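Local coordinates for protein type ii site-specific deoxyribonuclease (Klebsiella pneumoniae, PDB 6EKR) that probably cuts double-stranded DNA at a specific site as a type IIP restriction endonuclease of the PD-(D/E)xK nuclease superfamily, at residues A189-R200 against V221-T232; S66-I75 against K109-C120. The protein carries 2 engineered substitutions. All coordinates share one frame; numbering follows the deposited sequence.

Contact 2 comes first along the chain and closes before contact 1 opens; their centres lie about 18 Å apart. Contact 1 joins two neighbouring parallel strands, 190-194 and 222-227, in the five-stranded mixed sheet, and extends into the loops beyond them. Contact 2 lays the loop 66-75, which follows the small antiparallel sheet, against the long helix 101-125. The two meet where the loops of contact 1 reach that helix: I197 packs on V115 and R67, while I229 packs on Y112 and M116. Helix 132-148 touches both, through F137 against L195, I197 and V115. Loop 66-75 and helix 101-125 thus pack against the end of the nuclease sheet through these mainly apolar side-chain contacts.

Contact 1 of 2, residues A189-R200 against V221-T232; sequences ASVVIPLKITTR and VYFSFLACISET. With SO4 (sulfate ion), chain D.
S190 to P194 and Y222 to A227 run side by side as the parallel pair of a beta-alpha-beta crossover, connected through helix 204-217, in the mixed sheet of this PD-(D/E)xK nuclease. Backbone bonds pass to and fro: S190 N gives to V221 O (3.0 Å), F223 N to S190 O, V192 N to F223 O, F225 N to V192 O, A227 N to P194 O and K196 N to A227 O. Past the strands I197 O accepts twice, from I229 N at 3.0 Å and S230 N at 3.1 Å, which keeps the two loops together. Apolar contacts form on both faces of the sheet. On one, V192 CG2 meets Y222 CD1 at 3.5 Å; on the other, V191 CG1 reaches the F225 ring at CE2, also 3.5 Å away, under helix 286-298. A227 CB is touched by both I193 CG2 and L195 CD2, P194 CB rests on L226 CD1, and I197 and I229 lie alongside each other, pointing the same way. Polar side chains gather at the loop end. E231, folded back at its second torsion (chi2 -58°), brings its carboxylate to T199: OG1 donates to OE2 at 2.6 Å on the syn side, 33° out of the carboxylate plane, and Y265 OH also bonds OE2. The ion pair of R200 NH1 with E231 OE1 is long. T198 OG1 lies over one face of the R200 guanidinium, whose NH2 gives to T232 O (3.0 Å) at the edge, while NE and NH2 hold sulfate atoms O4 and O1, NE to O4 at 2.8 Å.

Contact 2 of 2, residues S66-I75 against K109-C120; sequences SRPVRDDLFI and KIIYTSVMSVAC
K109 runs its extended side chain past the backbone O and CD1 of L73 and ends at D72, where NZ donates to the backbone O at 2.7 Å. One residue on, I110 sends CD1 to CD1 of I75, 3.8 Å away. Y112 carries the middle of the contact. With CG anti to the backbone N (chi1 -173°) its ring leaves the helix for the loop, and OH accepts from R70 N at 3.0 Å. L73 CD2 sits over the centre of one ring face, a CH-pi contact 3.9 Å from the centroid, and M116 CG covers the opposite face, so the ring is held between the two side chains. T113 OG1 works both ways: it gives to K109 O within the helix and takes I75 N at 2.9 Å, while its CG2 lies over one face of the F74 ring, toward the rim. M116, a selenomethionine, presents CB to the edge of the F74 ring; bends at chi2 and chi3 carry its CE to V69 CG2 (3.6 Å) and to P68 O. S117 CB touches F74 CZ. A119 CB stands 3.7 Å above the centre of the R67 guanidinium plane, which is anchored beyond the loop by a salt bridge of NE to D123. C120 closes the row, SG lying 3.6 Å from V69 CG2 and also against S66 CB. Backbone bonds from L73 N and F74 N to R70 O tighten the loop, and R70 grips the carboxylate of D72 side-on. The arrangement is an irregular loop with a type I turn at R70-L73, leading from strand 64-65 toward helix 78-91 and clasped to one side of helix 101-125.

Contact 1 of 2, residues A189-R200 against V221-T232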
# COMPACT_ATOMS: atom_id res chain seq x y z
N ALA A 189 -17.22 13.54 19.69
CA ALA A 189 -16.29 13.76 18.59
C ALA A 189 -14.88 13.40 19.05
O ALA A 189 -14.54 13.53 20.23
CB ALA A 189 -16.34 15.20 18.13
N SER A 190 -14.08 12.93 18.10
CA SER A 190 -12.72 12.50 18.38
C SER A 190 -11.84 12.68 17.17
O SER A 190 -12.33 12.71 16.03
CB SER A 190 -12.71 11.03 18.80
OG SER A 190 -13.58 10.28 17.97
N VAL A 191 -10.54 12.78 17.42
CA VAL A 191 -9.55 12.81 16.35
C VAL A 191 -8.93 11.44 16.14
O VAL A 191 -8.96 10.59 17.03
CB VAL A 191 -8.43 13.83 16.62
CG1 VAL A 191 -9.03 15.20 16.85
CG2 VAL A 191 -7.58 13.41 17.81
N VAL A 192 -8.38 11.25 14.95
CA VAL A 192 -7.66 10.05 14.60
C VAL A 192 -6.35 10.51 13.97
O VAL A 192 -6.35 11.15 12.92
CB VAL A 192 -8.44 9.21 13.59
CG1 VAL A 192 -7.63 8.00 13.18
CG2 VAL A 192 -9.77 8.77 14.18
N ILE A 193 -5.24 10.18 14.62
CA ILE A 193 -3.93 10.64 14.17
C ILE A 193 -3.08 9.50 13.57
O ILE A 193 -2.42 8.77 14.30
CB ILE A 193 -3.19 11.39 15.29
CG1 ILE A 193 -4.08 12.52 15.82
CG2 ILE A 193 -1.85 11.91 14.76
CD1 ILE A 193 -3.82 12.90 17.26
N PRO A 194 -3.13 9.35 12.23
CA PRO A 194 -2.26 8.39 11.58
C PRO A 194 -0.83 8.91 11.57
O PRO A 194 -0.57 10.00 11.07
CB PRO A 194 -2.82 8.33 10.15
CG PRO A 194 -4.12 9.05 10.18
CD PRO A 194 -4.00 10.04 11.26
N LEU A 195 0.08 8.13 12.13
CA LEU A 195 1.47 8.52 12.20
C LEU A 195 2.28 7.70 11.23
O LEU A 195 2.08 6.48 11.14
CB LEU A 195 1.99 8.35 13.62
CG LEU A 195 1.20 9.23 14.58
CD1 LEU A 195 0.48 8.41 15.63
CD2 LEU A 195 2.08 10.28 15.19
N LYS A 196 3.15 8.37 10.47
CA LYS A 196 4.08 7.77 9.53
C LYS A 196 5.27 8.70 9.39
O LYS A 196 5.09 9.90 9.25
CB LYS A 196 3.44 7.61 8.15
CG LYS A 196 2.25 6.69 8.08
CD LYS A 196 1.57 6.79 6.72
CE LYS A 196 0.10 6.46 6.85
NZ LYS A 196 -0.08 5.35 7.83
N ILE A 197 6.48 8.14 9.40
CA ILE A 197 7.69 8.93 9.20
C ILE A 197 7.65 9.53 7.79
O ILE A 197 7.76 10.75 7.63
CB ILE A 197 9.00 8.10 9.42
CG1 ILE A 197 8.97 7.32 10.74
CG2 ILE A 197 10.25 9.01 9.37
CD1 ILE A 197 8.90 8.16 11.98
N THR A 198 7.49 8.67 6.79
CA THR A 198 7.19 9.09 5.42
C THR A 198 6.03 8.22 4.93
O THR A 198 5.82 7.12 5.45
CB THR A 198 8.40 8.99 4.48
OG1 THR A 198 8.94 7.67 4.52
CG2 THR A 198 9.48 9.96 4.89
N THR A 199 5.26 8.72 3.97
CA THR A 199 3.99 8.07 3.63
C THR A 199 4.11 6.98 2.58
O THR A 199 3.57 5.88 2.74
CB THR A 199 2.90 9.09 3.21
OG1 THR A 199 3.44 10.03 2.27
CG2 THR A 199 2.35 9.84 4.42
N ARG A 200 4.84 7.29 1.50
CA ARG A 200 4.97 6.40 0.34
C ARG A 200 3.61 6.05 -0.27
O ARG A 200 2.77 6.94 -0.47
CB ARG A 200 5.80 5.16 0.69
CG ARG A 200 7.20 5.50 1.21
CD ARG A 200 8.06 6.11 0.12
NE ARG A 200 9.43 6.34 0.57
CZ ARG A 200 9.88 7.49 1.08
NH1 ARG A 200 9.07 8.53 1.19
NH2 ARG A 200 11.14 7.60 1.46
N VAL A 221 -18.29 12.98 13.44
CA VAL A 221 -17.83 12.27 14.63
C VAL A 221 -16.30 12.08 14.64
O VAL A 221 -15.67 12.19 15.70
CB VAL A 221 -18.55 10.91 14.78
CG1 VAL A 221 -18.25 10.27 16.13
CG2 VAL A 221 -20.07 11.10 14.61
N TYR A 222 -15.72 11.81 13.47
CA TYR A 222 -14.28 11.56 13.35
C TYR A 222 -13.57 12.51 12.40
O TYR A 222 -14.02 12.76 11.30
CB TYR A 222 -14.02 10.12 12.95
CG TYR A 222 -14.25 9.18 14.10
CD1 TYR A 222 -13.22 8.87 14.99
CD2 TYR A 222 -15.50 8.61 14.32
CE1 TYR A 222 -13.43 8.01 16.07
CE2 TYR A 222 -15.72 7.75 15.39
CZ TYR A 222 -14.68 7.46 16.26
OH TYR A 222 -14.90 6.62 17.32
N PHE A 223 -12.44 13.04 12.86
CA PHE A 223 -11.67 14.00 12.10
C PHE A 223 -10.23 13.55 12.10
O PHE A 223 -9.65 13.27 13.15
CB PHE A 223 -11.81 15.41 12.69
CG PHE A 223 -13.23 15.93 12.71
CD1 PHE A 223 -13.71 16.71 11.66
CD2 PHE A 223 -14.08 15.65 13.77
CE1 PHE A 223 -15.02 17.20 11.67
CE2 PHE A 223 -15.39 16.12 13.79
CZ PHE A 223 -15.86 16.91 12.74
N SER A 224 -9.64 13.47 10.91
CA SER A 224 -8.31 12.90 10.75
C SER A 224 -7.29 13.99 10.55
O SER A 224 -7.47 14.87 9.72
CB SER A 224 -8.27 11.94 9.57
OG SER A 224 -9.05 10.79 9.82
N PHE A 225 -6.21 13.92 11.34
CA PHE A 225 -5.08 14.80 11.17
C PHE A 225 -3.88 13.92 10.96
O PHE A 225 -3.60 13.05 11.78
CB PHE A 225 -4.84 15.64 12.42
CG PHE A 225 -6.00 16.49 12.82
CD1 PHE A 225 -5.92 17.87 12.73
CD2 PHE A 225 -7.16 15.92 13.35
CE1 PHE A 225 -6.98 18.68 13.15
CE2 PHE A 225 -8.22 16.72 13.75
CZ PHE A 225 -8.13 18.11 13.66
N LEU A 226 -3.16 14.17 9.87
CA LEU A 226 -2.04 13.33 9.48
C LEU A 226 -0.70 13.91 9.94
O LEU A 226 -0.35 15.03 9.57
CB LEU A 226 -2.06 13.15 7.97
CG LEU A 226 -1.13 12.15 7.28
CD1 LEU A 226 -1.03 10.84 8.04
CD2 LEU A 226 -1.64 11.91 5.87
N ALA A 227 0.04 13.13 10.72
CA ALA A 227 1.34 13.55 11.24
C ALA A 227 2.49 12.77 10.61
O ALA A 227 2.51 11.55 10.69
CB ALA A 227 1.39 13.41 12.75
N CYS A 228 3.43 13.49 10.01
CA CYS A 228 4.60 12.88 9.39
C CYS A 228 5.89 13.59 9.78
O CYS A 228 5.86 14.60 10.47
CB CYS A 228 4.46 12.89 7.87
SG CYS A 228 3.03 11.98 7.27
N ILE A 229 7.03 13.05 9.35
CA ILE A 229 8.31 13.69 9.59
C ILE A 229 8.78 14.39 8.32
O ILE A 229 9.12 15.57 8.34
CB ILE A 229 9.38 12.68 10.11
CG1 ILE A 229 8.98 12.08 11.47
CG2 ILE A 229 10.79 13.30 10.15
CD1 ILE A 229 8.56 13.09 12.50
N SER A 230 8.78 13.66 7.21
CA SER A 230 9.20 14.22 5.94
C SER A 230 8.55 13.46 4.79
O SER A 230 7.59 12.71 4.99
CB SER A 230 10.73 14.16 5.80
OG SER A 230 11.18 12.85 5.45
N GLU A 231 9.06 13.70 3.58
CA GLU A 231 8.79 12.87 2.43
C GLU A 231 10.09 12.70 1.68
O GLU A 231 10.10 12.47 0.48
CB GLU A 231 7.73 13.50 1.52
CG GLU A 231 6.32 13.52 2.08
CD GLU A 231 5.78 12.15 2.42
OE1 GLU A 231 6.35 11.13 1.96
OE2 GLU A 231 4.77 12.09 3.16
N THR A 232 11.20 12.82 2.41
CA THR A 232 12.53 12.68 1.83
C THR A 232 12.80 11.26 1.37
O THR A 232 12.32 10.29 1.96
CB THR A 232 13.63 13.07 2.83
OG1 THR A 232 13.53 12.25 4.00
CG2 THR A 232 13.52 14.53 3.23
S SO4 D . 12.33 4.12 1.26
O1 SO4 D . 13.13 5.32 1.43
O2 SO4 D . 11.58 3.84 2.48
O3 SO4 D . 13.21 2.99 0.95
O4 SO4 D . 11.40 4.33 0.15

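Contact 2 of 2, residues S66-I75 against K109-C120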
# COMPACT_ATOMS: atom_id res chain seq x y z
N SER A 66 23.07 7.25 7.77
CA SER A 66 21.70 7.37 8.23
C SER A 66 20.89 8.03 7.13
O SER A 66 21.47 8.61 6.21
CB SER A 66 21.64 8.22 9.49
OG SER A 66 21.92 9.57 9.18
N ARG A 67 19.57 7.94 7.21
CA ARG A 67 18.68 8.73 6.36
C ARG A 67 19.03 10.22 6.49
O ARG A 67 19.61 10.63 7.50
CB ARG A 67 17.21 8.50 6.75
CG ARG A 67 16.84 9.04 8.12
CD ARG A 67 15.50 8.53 8.55
NE ARG A 67 15.53 7.10 8.83
CZ ARG A 67 14.46 6.33 9.00
NH1 ARG A 67 13.24 6.85 8.92
NH2 ARG A 67 14.61 5.05 9.25
N PRO A 68 18.68 11.03 5.48
CA PRO A 68 19.07 12.44 5.48
C PRO A 68 18.36 13.23 6.58
O PRO A 68 17.18 13.00 6.87
CB PRO A 68 18.64 12.92 4.09
CG PRO A 68 17.53 12.02 3.71
CD PRO A 68 17.89 10.68 4.28
N VAL A 69 19.10 14.17 7.17
CA VAL A 69 18.65 14.93 8.34
C VAL A 69 18.80 16.43 8.08
O VAL A 69 19.89 16.91 7.76
CB VAL A 69 19.45 14.51 9.61
CG1 VAL A 69 19.53 15.63 10.63
CG2 VAL A 69 18.83 13.28 10.24
N ARG A 70 17.70 17.16 8.21
CA ARG A 70 17.75 18.61 8.14
C ARG A 70 18.49 19.15 9.35
O ARG A 70 17.95 19.21 10.45
CB ARG A 70 16.35 19.22 8.03
CG ARG A 70 15.89 19.42 6.60
CD ARG A 70 14.56 20.13 6.54
NE ARG A 70 14.69 21.53 6.91
CZ ARG A 70 13.66 22.37 7.05
NH1 ARG A 70 12.41 21.97 6.85
NH2 ARG A 70 13.90 23.63 7.38
N ASP A 71 19.75 19.52 9.12
CA ASP A 71 20.65 20.05 10.15
C ASP A 71 20.10 21.29 10.82
O ASP A 71 20.31 21.51 12.02
CB ASP A 71 21.99 20.40 9.52
CG ASP A 71 22.98 20.90 10.54
OD1 ASP A 71 23.87 20.12 10.90
OD2 ASP A 71 22.85 22.06 10.99
N ASP A 72 19.40 22.10 10.04
CA ASP A 72 18.75 23.29 10.55
C ASP A 72 17.58 22.96 11.48
O ASP A 72 16.99 23.87 12.06
CB ASP A 72 18.26 24.13 9.38
CG ASP A 72 16.96 23.63 8.81
OD1 ASP A 72 16.96 22.71 7.96
OD2 ASP A 72 15.92 24.17 9.23
N LEU A 73 17.26 21.68 11.61
CA LEU A 73 16.08 21.23 12.35
C LEU A 73 16.46 20.30 13.52
O LEU A 73 15.89 20.38 14.61
CB LEU A 73 15.12 20.52 11.39
CG LEU A 73 13.61 20.83 11.42
CD1 LEU A 73 13.31 22.33 11.32
CD2 LEU A 73 12.88 20.05 10.33
N PHE A 74 17.44 19.44 13.28
CA PHE A 74 17.96 18.51 14.29
C PHE A 74 18.83 19.27 15.27
O PHE A 74 19.72 20.01 14.85
CB PHE A 74 18.81 17.46 13.58
CG PHE A 74 19.00 16.18 14.35
CD1 PHE A 74 18.31 15.02 13.99
CD2 PHE A 74 19.90 16.11 15.42
CE1 PHE A 74 18.49 13.83 14.69
CE2 PHE A 74 20.09 14.93 16.12
CZ PHE A 74 19.39 13.79 15.75
N ILE A 75 18.62 19.08 16.57
CA ILE A 75 19.47 19.72 17.57
C ILE A 75 20.65 18.81 17.93
O ILE A 75 20.51 17.89 18.73
CB ILE A 75 18.66 20.15 18.82
CG1 ILE A 75 17.56 21.15 18.43
CG2 ILE A 75 19.57 20.78 19.88
CD1 ILE A 75 16.44 21.31 19.45
N LYS A 109 11.11 21.38 16.16
CA LYS A 109 12.50 20.95 16.21
C LYS A 109 12.73 19.85 17.24
O LYS A 109 13.56 18.95 17.03
CB LYS A 109 13.43 22.14 16.50
CG LYS A 109 13.80 22.96 15.29
CD LYS A 109 15.00 23.86 15.58
CE LYS A 109 15.25 24.82 14.41
NZ LYS A 109 16.67 25.31 14.30
N ILE A 110 12.00 19.93 18.36
CA ILE A 110 12.11 18.93 19.43
C ILE A 110 11.54 17.60 18.92
O ILE A 110 12.22 16.57 18.97
CB ILE A 110 11.42 19.38 20.77
CG1 ILE A 110 12.21 20.48 21.49
CG2 ILE A 110 11.19 18.21 21.70
CD1 ILE A 110 13.66 20.18 21.79
N ILE A 111 10.30 17.62 18.42
CA ILE A 111 9.69 16.40 17.91
C ILE A 111 10.62 15.79 16.85
O ILE A 111 10.94 14.60 16.92
CB ILE A 111 8.28 16.65 17.34
CG1 ILE A 111 7.31 16.94 18.47
CG2 ILE A 111 7.79 15.44 16.56
CD1 ILE A 111 6.12 17.78 18.05
N TYR A 112 11.07 16.61 15.90
CA TYR A 112 11.95 16.16 14.83
C TYR A 112 13.16 15.43 15.39
O TYR A 112 13.44 14.29 15.01
CB TYR A 112 12.41 17.33 13.95
CG TYR A 112 13.19 16.92 12.72
CD1 TYR A 112 12.54 16.39 11.61
CD2 TYR A 112 14.58 17.07 12.66
CE1 TYR A 112 13.25 16.01 10.48
CE2 TYR A 112 15.30 16.69 11.52
CZ TYR A 112 14.61 16.16 10.43
OH TYR A 112 15.29 15.79 9.29
N THR A 113 13.87 16.09 16.29
CA THR A 113 15.08 15.56 16.88
C THR A 113 14.79 14.26 17.63
O THR A 113 15.53 13.29 17.48
CB THR A 113 15.72 16.62 17.81
OG1 THR A 113 16.14 17.73 17.01
CG2 THR A 113 16.92 16.07 18.57
N SER A 114 13.73 14.24 18.43
CA SER A 114 13.41 13.07 19.24
C SER A 114 13.21 11.83 18.36
O SER A 114 13.87 10.81 18.56
CB SER A 114 12.17 13.30 20.10
OG SER A 114 12.42 14.24 21.13
N VAL A 115 12.30 11.93 17.39
CA VAL A 115 11.97 10.85 16.46
C VAL A 115 13.14 10.50 15.54
O VAL A 115 13.42 9.32 15.32
CB VAL A 115 10.70 11.17 15.64
CG1 VAL A 115 10.59 10.25 14.44
CG2 VAL A 115 9.47 11.04 16.50
N MSE A 116 13.82 11.51 15.02
CA MSE A 116 14.89 11.28 14.05
C MSE A 116 16.16 10.77 14.71
O MSE A 116 16.99 10.17 14.04
CB MSE A 116 15.19 12.54 13.24
CG MSE A 116 14.13 12.86 12.21
SE MSE A 116 14.00 11.48 10.83
CE MSE A 116 15.53 12.05 9.76
N SER A 117 16.30 11.01 16.00
CA SER A 117 17.44 10.50 16.74
C SER A 117 17.30 9.00 16.87
O SER A 117 18.28 8.27 16.69
CB SER A 117 17.53 11.13 18.12
OG SER A 117 16.43 10.74 18.92
N VAL A 118 16.09 8.54 17.18
CA VAL A 118 15.86 7.11 17.27
C VAL A 118 15.97 6.47 15.89
O VAL A 118 16.60 5.43 15.74
CB VAL A 118 14.51 6.79 17.90
CG1 VAL A 118 14.25 5.31 17.84
CG2 VAL A 118 14.50 7.25 19.34
N ALA A 119 15.39 7.12 14.88
CA ALA A 119 15.39 6.59 13.52
C ALA A 119 16.81 6.38 12.97
O ALA A 119 17.13 5.30 12.48
CB ALA A 119 14.56 7.49 12.59
N CYS A 120 17.65 7.41 13.07
CA CYS A 120 19.03 7.33 12.58
C CYS A 120 19.88 6.28 13.28
O CYS A 120 20.77 5.69 12.67
CB CYS A 120 19.72 8.69 12.70
SG CYS A 120 19.05 9.92 11.63